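PDB 1MKM: IclR transcriptional regulator from Thermotoga maritima, which probably binds DNA as a transcription factor of the IclR family, using a winged helix-turn-helix domain joined to a C-terminal regulatory domain. Local coordinates for residues B[8-13]-B[41-46]; B[76-81]-B[110-115]; B[99-104]-B[213-218]. One frame throughout, in Å; residues are numbered along the deposited sequence.

Interaction 1: residues B[8-13]-B[41-46]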
# COMPACT_ATOMS: atom_id res chain seq x y z
N LYS B 8 17.26 22.62 -25.17
CA LYS B 8 16.31 23.27 -24.27
C LYS B 8 15.02 22.48 -24.20
O LYS B 8 14.57 22.10 -23.12
CB LYS B 8 16.01 24.69 -24.72
CG LYS B 8 17.06 25.70 -24.33
CD LYS B 8 16.49 27.10 -24.39
CE LYS B 8 17.55 28.13 -24.06
NZ LYS B 8 18.71 28.04 -25.01
N LYS B 9 14.42 22.22 -25.36
CA LYS B 9 13.16 21.49 -25.42
C LYS B 9 13.25 20.17 -24.65
O LYS B 9 12.33 19.81 -23.90
CB LYS B 9 12.78 21.20 -26.87
CG LYS B 9 11.46 20.45 -27.01
CD LYS B 9 10.32 21.25 -26.39
CE LYS B 9 10.02 22.50 -27.21
NZ LYS B 9 9.55 22.15 -28.58
N ALA B 10 14.35 19.46 -24.85
CA ALA B 10 14.57 18.19 -24.18
C ALA B 10 14.43 18.36 -22.67
O ALA B 10 13.66 17.66 -22.02
CB ALA B 10 15.95 17.66 -24.53
N PHE B 11 15.18 19.32 -22.13
CA PHE B 11 15.17 19.58 -20.69
C PHE B 11 13.90 20.22 -20.14
O PHE B 11 13.73 20.32 -18.94
CB PHE B 11 16.40 20.41 -20.32
CG PHE B 11 17.67 19.63 -20.39
CD1 PHE B 11 17.93 18.64 -19.45
CD2 PHE B 11 18.57 19.83 -21.43
CE1 PHE B 11 19.07 17.86 -19.55
CE2 PHE B 11 19.71 19.05 -21.54
CZ PHE B 11 19.96 18.06 -20.59
N GLU B 12 13.02 20.65 -21.03
CA GLU B 12 11.75 21.22 -20.61
C GLU B 12 10.78 20.06 -20.50
O GLU B 12 9.97 19.99 -19.57
CB GLU B 12 11.26 22.26 -21.61
CG GLU B 12 11.82 23.65 -21.36
CD GLU B 12 11.56 24.63 -22.49
OE1 GLU B 12 10.40 24.75 -22.93
OE2 GLU B 12 12.53 25.28 -22.94
N ILE B 13 10.86 19.14 -21.45
CA ILE B 13 9.99 17.98 -21.43
C ILE B 13 10.31 17.13 -20.19
O ILE B 13 9.42 16.73 -19.45
CB ILE B 13 10.18 17.12 -22.69
CG1 ILE B 13 9.86 17.95 -23.93
CG2 ILE B 13 9.30 15.88 -22.62
CD1 ILE B 13 9.82 17.15 -25.19
N TYR B 41 8.57 11.26 -30.00
CA TYR B 41 9.30 10.00 -29.86
C TYR B 41 10.79 10.23 -29.94
O TYR B 41 11.57 9.47 -29.36
CB TYR B 41 8.89 9.01 -30.96
CG TYR B 41 7.72 8.14 -30.57
CD1 TYR B 41 7.81 7.25 -29.49
CD2 TYR B 41 6.50 8.25 -31.25
CE1 TYR B 41 6.70 6.48 -29.10
CE2 TYR B 41 5.39 7.49 -30.86
CZ TYR B 41 5.49 6.61 -29.79
OH TYR B 41 4.38 5.88 -29.42
N LYS B 42 11.19 11.26 -30.68
CA LYS B 42 12.61 11.55 -30.80
C LYS B 42 13.17 11.84 -29.40
O LYS B 42 14.18 11.26 -29.00
CB LYS B 42 12.82 12.75 -31.73
CG LYS B 42 14.05 12.64 -32.63
CD LYS B 42 13.93 13.52 -33.88
CE LYS B 42 12.69 13.16 -34.69
NZ LYS B 42 12.50 14.02 -35.89
N TYR B 43 12.49 12.70 -28.65
CA TYR B 43 12.94 13.03 -27.31
C TYR B 43 12.68 11.88 -26.33
O TYR B 43 13.56 11.48 -25.58
CB TYR B 43 12.25 14.28 -26.79
CG TYR B 43 12.54 15.54 -27.57
CD1 TYR B 43 11.82 15.83 -28.73
CD2 TYR B 43 13.49 16.46 -27.13
CE1 TYR B 43 12.03 17.02 -29.42
CE2 TYR B 43 13.71 17.65 -27.82
CZ TYR B 43 12.98 17.92 -28.95
OH TYR B 43 13.17 19.11 -29.62
N MET B 44 11.45 11.36 -26.33
CA MET B 44 11.08 10.28 -25.42
C MET B 44 11.88 8.97 -25.56
O MET B 44 12.13 8.28 -24.58
CB MET B 44 9.58 9.98 -25.55
CG MET B 44 8.67 11.15 -25.18
SD MET B 44 9.01 11.89 -23.55
CE MET B 44 9.23 10.40 -22.54
N VAL B 45 12.30 8.63 -26.78
CA VAL B 45 13.07 7.41 -26.97
C VAL B 45 14.46 7.54 -26.35
O VAL B 45 14.96 6.60 -25.74
CB VAL B 45 13.18 7.02 -28.48
CG1 VAL B 45 13.92 8.10 -29.26
CG2 VAL B 45 13.90 5.69 -28.62
N VAL B 46 15.09 8.71 -26.51
CA VAL B 46 16.42 8.92 -25.93
C VAL B 46 16.33 9.01 -24.41
O VAL B 46 17.14 8.41 -23.69
CB VAL B 46 17.09 10.21 -26.48
CG1 VAL B 46 18.46 10.38 -25.85
CG2 VAL B 46 17.24 10.13 -28.01
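Lys-9 meets Tyr-43 through the base of its side chain. Its CG lies 3.4 Å from Tyr-43 OH, and its CB is almost as near. The two side chains cross at about a right angle. Aliphatic carbon packs against the phenol end of the ring. The lysine starts with CG anti to the backbone N (chi1 -179°). It then bends at each of the next three torsions, which carries the charged end away from helix 37-50.

Ala-10 comes next and gives the closest approach of the two backbones, with its CA 6.3 Å from Tyr-43 CA. Its methyl CB sits in the plane of the ring, at the edge, 3.8 Å from Tyr-43 CD2. The backbone also takes part: Ala-10 N is 3.5 Å from Tyr-43 CE2, in an oblique approach. A small residue here is consistent with the ring lying close to the backbone of helix 6-19.

Ile-13, one turn further on, works with both of its branches. CD1 stands over one face of the Tyr-43 ring, 4.3 Å from the centroid, in a CH-pi contact shifted toward the rim. The other branch, CG2, reaches Met-44 SD at 4.1 Å. The methionine chain is bent at chi2 and chi3, and this brings its sulfur toward the first helix. The contact is mostly van der Waals packing, and Tyr-43 contributes more buried surface than any other residue here.

The axes of segments 8-13 and 41-46 approach to 10.5 Å and cross at -65°. Both belong to the helix-turn-helix domain. Helix 26-32 closes the packing through Ile-29, which touches both Ile-13 and Met-44. Tyr-61 of strand 61-63 also touches Met-44, while Leu-7 of the second subunit packs on Ala-10 and Tyr-43.

Interaction 2: residues B[76-81]-B[110-115]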
# COMPACT_ATOMS: atom_id res chain seq x y z
N ARG B 76 27.28 12.47 -3.09
CA ARG B 76 28.47 11.67 -2.84
C ARG B 76 29.73 12.53 -2.86
O ARG B 76 30.78 12.10 -2.39
CB ARG B 76 28.55 10.58 -3.91
CG ARG B 76 29.54 9.47 -3.68
CD ARG B 76 29.32 8.37 -4.72
NE ARG B 76 27.95 7.88 -4.68
CZ ARG B 76 27.45 6.96 -5.50
NH1 ARG B 76 28.21 6.41 -6.44
NH2 ARG B 76 26.18 6.58 -5.39
N ARG B 77 29.62 13.75 -3.37
CA ARG B 77 30.78 14.64 -3.44
C ARG B 77 31.03 15.45 -2.17
O ARG B 77 32.04 16.13 -2.08
CB ARG B 77 30.63 15.63 -4.60
CG ARG B 77 30.01 15.07 -5.85
CD ARG B 77 30.11 16.10 -6.96
NE ARG B 77 31.05 15.65 -7.97
CZ ARG B 77 32.04 16.38 -8.44
NH1 ARG B 77 32.25 17.61 -8.00
NH2 ARG B 77 32.85 15.86 -9.32
N PHE B 78 30.11 15.38 -1.21
CA PHE B 78 30.25 16.15 0.03
C PHE B 78 30.54 15.27 1.25
O PHE B 78 29.62 14.88 1.99
CB PHE B 78 28.97 16.97 0.27
CG PHE B 78 28.54 17.78 -0.91
CD1 PHE B 78 27.25 17.65 -1.43
CD2 PHE B 78 29.42 18.68 -1.52
CE1 PHE B 78 26.83 18.41 -2.53
CE2 PHE B 78 29.02 19.44 -2.62
CZ PHE B 78 27.72 19.31 -3.12
N ASN B 79 31.82 14.97 1.46
CA ASN B 79 32.28 14.13 2.56
C ASN B 79 31.54 14.41 3.86
O ASN B 79 31.24 13.49 4.64
CB ASN B 79 33.79 14.32 2.74
CG ASN B 79 34.15 15.71 3.25
OD1 ASN B 79 33.39 16.66 3.07
ND2 ASN B 79 35.31 15.82 3.89
N ILE B 80 31.22 15.68 4.10
CA ILE B 80 30.51 16.08 5.30
C ILE B 80 29.22 15.27 5.48
O ILE B 80 28.86 14.89 6.60
CB ILE B 80 30.14 17.59 5.23
CG1 ILE B 80 29.60 18.05 6.59
CG2 ILE B 80 29.05 17.82 4.17
CD1 ILE B 80 29.13 19.49 6.58
N ARG B 81 28.52 15.02 4.38
CA ARG B 81 27.26 14.29 4.43
C ARG B 81 27.37 12.96 5.18
O ARG B 81 26.59 12.68 6.09
CB ARG B 81 26.73 14.06 3.01
CG ARG B 81 25.35 13.44 2.98
CD ARG B 81 24.90 13.17 1.58
NE ARG B 81 23.83 12.18 1.57
CZ ARG B 81 22.58 12.42 1.95
NH1 ARG B 81 22.22 13.62 2.38
NH2 ARG B 81 21.68 11.44 1.91
N VAL B 110 22.50 25.15 0.63
CA VAL B 110 21.81 24.07 -0.05
C VAL B 110 21.52 22.92 0.92
O VAL B 110 22.38 22.51 1.70
CB VAL B 110 22.64 23.46 -1.22
CG1 VAL B 110 21.75 22.52 -1.99
CG2 VAL B 110 23.20 24.54 -2.11
N TYR B 111 20.31 22.39 0.86
CA TYR B 111 19.97 21.27 1.71
C TYR B 111 20.71 20.03 1.20
O TYR B 111 20.48 19.57 0.09
CB TYR B 111 18.47 21.06 1.69
CG TYR B 111 17.72 22.05 2.53
CD1 TYR B 111 16.63 22.74 2.02
CD2 TYR B 111 18.08 22.27 3.87
CE1 TYR B 111 15.91 23.63 2.82
CE2 TYR B 111 17.38 23.16 4.66
CZ TYR B 111 16.30 23.83 4.13
OH TYR B 111 15.61 24.73 4.90
N ILE B 112 21.62 19.51 2.01
CA ILE B 112 22.38 18.35 1.60
C ILE B 112 22.03 17.09 2.36
O ILE B 112 22.57 16.02 2.08
CB ILE B 112 23.90 18.64 1.68
CG1 ILE B 112 24.22 19.38 2.98
CG2 ILE B 112 24.32 19.48 0.47
CD1 ILE B 112 25.69 19.50 3.26
N ASP B 113 21.14 17.22 3.34
CA ASP B 113 20.67 16.09 4.13
C ASP B 113 19.51 16.53 5.02
O ASP B 113 19.45 17.68 5.46
CB ASP B 113 21.79 15.51 5.00
CG ASP B 113 21.53 14.05 5.38
OD1 ASP B 113 20.36 13.65 5.49
OD2 ASP B 113 22.51 13.30 5.59
N LYS B 114 18.58 15.62 5.27
CA LYS B 114 17.45 15.95 6.12
C LYS B 114 16.87 14.68 6.75
O LYS B 114 16.64 13.68 6.06
CB LYS B 114 16.36 16.68 5.30
CG LYS B 114 15.08 17.01 6.06
CD LYS B 114 13.93 17.30 5.09
CE LYS B 114 12.72 17.88 5.80
NZ LYS B 114 11.57 18.11 4.87
N VAL B 115 16.67 14.72 8.06
CA VAL B 115 16.08 13.59 8.76
C VAL B 115 14.69 14.03 9.21
O VAL B 115 14.57 14.90 10.06
CB VAL B 115 16.84 13.20 10.04
CG1 VAL B 115 16.00 12.21 10.85
CG2 VAL B 115 18.18 12.60 9.70
O HOH W 1 24.54 14.36 6.62
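Arg-81 and Asp-113 cross at about a right angle, and the carboxylate brings one oxygen over a face of the guanidinium. That oxygen, Asp-113 OD2, lies 3.2 Å from Arg-81 NH1. The guanidinium and carboxylate planes are 33° apart, and no N-H points at this oxygen. The salt bridge is thus one of charge alone. The arginine gets there with CG anti to its own N and a chain extended as far as NE.

At its edge the guanidinium faces the backbone of the strand. Arg-81 NH1 is modelled 2.4 Å from Ile-112 O, with an N-H...O angle of 125°. That is too short and too bent to be trusted in detail. A water adds a second link: it donates to Arg-81 O at 2.7 Å and to Asp-113 OD2 at 2.5 Å. OD2 also bonds His-85 ND1, so several groups hold this carboxylate. A leucine in place of Arg-81 would probably leave the carboxylate of Asp-113 without the positive charge that the guanidinium sets beside it.

Ile-112 handles the apolar half with two branches. Its CG2 lies 3.9 Å from Phe-78 CD1, approaching the ring obliquely. Its CD1 meets Ile-80 CG2, also at 3.9 Å, and these two side chains cross nearly at right angles. CG1 sits between the backbone N and the carbonyl carbon (chi1 44°), which sends CD1 to the isoleucine.

Ile-112 and Asp-113 both lie opposite Leu-101 of strand 98-105, a classic beta bulge. The contact joins the start of helix 79-93, and the loop before it, to strand 108-115. Leu-103 of strand 98-105 borders Phe-78 and Ile-112, and Tyr-65 of the second subunit packs on Phe-78.

Interaction 3: residues B[99-104]-B[213-218]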
# COMPACT_ATOMS: atom_id res chain seq x y z
N VAL B 99 15.54 17.45 11.35
CA VAL B 99 16.90 17.98 11.38
C VAL B 99 17.36 18.30 9.95
O VAL B 99 17.10 17.52 9.04
CB VAL B 99 17.86 16.91 11.95
CG1 VAL B 99 19.30 17.43 12.01
CG2 VAL B 99 17.37 16.47 13.32
N HIS B 100 18.03 19.44 9.76
CA HIS B 100 18.53 19.83 8.44
C HIS B 100 20.02 20.07 8.49
O HIS B 100 20.58 20.38 9.55
CB HIS B 100 17.86 21.11 7.93
CG HIS B 100 16.40 20.98 7.69
ND1 HIS B 100 15.87 20.56 6.48
CD2 HIS B 100 15.34 21.20 8.50
CE1 HIS B 100 14.55 20.53 6.56
NE2 HIS B 100 14.20 20.92 7.78
N LEU B 101 20.66 19.93 7.34
CA LEU B 101 22.09 20.18 7.21
C LEU B 101 22.24 20.93 5.90
O LEU B 101 22.00 20.37 4.83
CB LEU B 101 22.89 18.87 7.13
CG LEU B 101 24.39 19.10 6.91
CD1 LEU B 101 24.97 19.70 8.16
CD2 LEU B 101 25.13 17.80 6.55
N ILE B 102 22.60 22.21 5.99
CA ILE B 102 22.77 23.01 4.78
C ILE B 102 24.23 23.24 4.45
O ILE B 102 25.02 23.58 5.34
CB ILE B 102 22.06 24.38 4.89
CG1 ILE B 102 22.88 25.35 5.73
CG2 ILE B 102 20.70 24.20 5.53
CD1 ILE B 102 22.27 26.75 5.79
N LEU B 103 24.58 23.04 3.18
CA LEU B 103 25.95 23.23 2.69
C LEU B 103 26.14 24.67 2.26
O LEU B 103 25.35 25.18 1.47
CB LEU B 103 26.22 22.33 1.48
CG LEU B 103 27.57 22.42 0.75
CD1 LEU B 103 28.69 21.92 1.65
CD2 LEU B 103 27.50 21.59 -0.52
N LYS B 104 27.17 25.33 2.78
CA LYS B 104 27.48 26.72 2.46
C LYS B 104 28.02 26.84 1.03
O LYS B 104 29.07 26.28 0.72
CB LYS B 104 28.53 27.24 3.44
CG LYS B 104 29.32 28.48 3.00
CD LYS B 104 28.56 29.78 3.24
CE LYS B 104 29.53 30.95 3.34
NZ LYS B 104 30.31 31.13 2.09
N ALA B 213 29.17 24.74 6.78
CA ALA B 213 27.90 24.05 6.91
C ALA B 213 27.00 24.56 8.02
O ALA B 213 27.42 25.34 8.88
CB ALA B 213 28.14 22.56 7.11
N GLY B 214 25.75 24.11 7.98
CA GLY B 214 24.80 24.51 8.98
C GLY B 214 23.91 23.34 9.32
O GLY B 214 23.42 22.65 8.42
N VAL B 215 23.73 23.09 10.62
CA VAL B 215 22.89 22.02 11.12
C VAL B 215 21.82 22.72 11.95
O VAL B 215 22.13 23.67 12.67
CB VAL B 215 23.67 21.06 12.03
CG1 VAL B 215 24.78 20.41 11.25
CG2 VAL B 215 24.26 21.82 13.20
N SER B 216 20.58 22.28 11.83
CA SER B 216 19.54 22.91 12.62
C SER B 216 18.38 21.98 12.92
O SER B 216 18.21 20.94 12.26
CB SER B 216 19.04 24.18 11.93
OG SER B 216 18.45 23.92 10.67
N ILE B 217 17.61 22.33 13.94
CA ILE B 217 16.45 21.54 14.33
C ILE B 217 15.27 22.38 13.88
O ILE B 217 15.26 23.59 14.10
CB ILE B 217 16.39 21.32 15.85
CG1 ILE B 217 17.43 20.26 16.25
CG2 ILE B 217 14.99 20.94 16.26
CD1 ILE B 217 17.56 20.05 17.76
N SER B 218 14.27 21.75 13.28
CA SER B 218 13.14 22.50 12.79
C SER B 218 11.81 21.92 13.21
O SER B 218 11.64 20.71 13.24
CB SER B 218 13.22 22.59 11.26
OG SER B 218 14.55 22.92 10.86
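Gly-214 O takes the shortest bond of this strand pair, from Ile-102 N at 2.6 Å. The donor lies in the carbonyl plane. The CA-H of Leu-101 closes on the same oxygen, with its CA at 3.1 Å. Gly-214 N returns a bond to Ile-102 O. His-100 and Ser-216 form the next hydrogen-bonded pair. His-100 N to Ser-216 O is 2.9 Å and nearly straight, and Ser-216 N bonds back to His-100 O. The strands run antiparallel.

One face carries Val-99, Leu-101, Ala-213 and Val-215, and helix 79-93 packs on it. The other carries His-100, Ile-102 and Ser-216. There Ile-102 turns CG1 between its backbone N and carbonyl carbon (chi1 78°), laying it 3.9 Å from Gly-214 N, beside a residue with no side chain. Ser-218 OG lies near the plane of the His-100 ring at its edge, 3.0 Å from CD2, a carbon.

Ser-216 OG and Ser-218 OG are buried with no polar partner in the model. The Ser-216 side chain is about 4 Å from a bound zinc ion. That of Ser-218 is about 4 Å from that of Cys-199, seen to bind zinc in a structure of this protein, though not in this chain of the model. The chemistry implies a strand pair held by backbone bonds, apolar toward helix 79-93 and mixed on the face near the zinc ion.

Interaction 1 comes first along the chain and lies in the helix-turn-helix domain. Interactions 2 and 3 both fall in the C-terminal domain. The centre of interaction 1 is 30 Å from that of interaction 2 and 36 Å from that of interaction 3, and it touches neither. Interactions 2 and 3 have centres 9 Å apart and alternate along the chain. They share one antiparallel sheet, where strand 98-105 lies between strands 108-115 and 211-220. Val-110 O probably bonds Leu-103 N, and Ile-80 packs on Ala-213. The chain thus has a probable DNA-binding unit set apart from a zinc-containing domain. All three touch the second subunit, interaction 3 through Leu-103 alone.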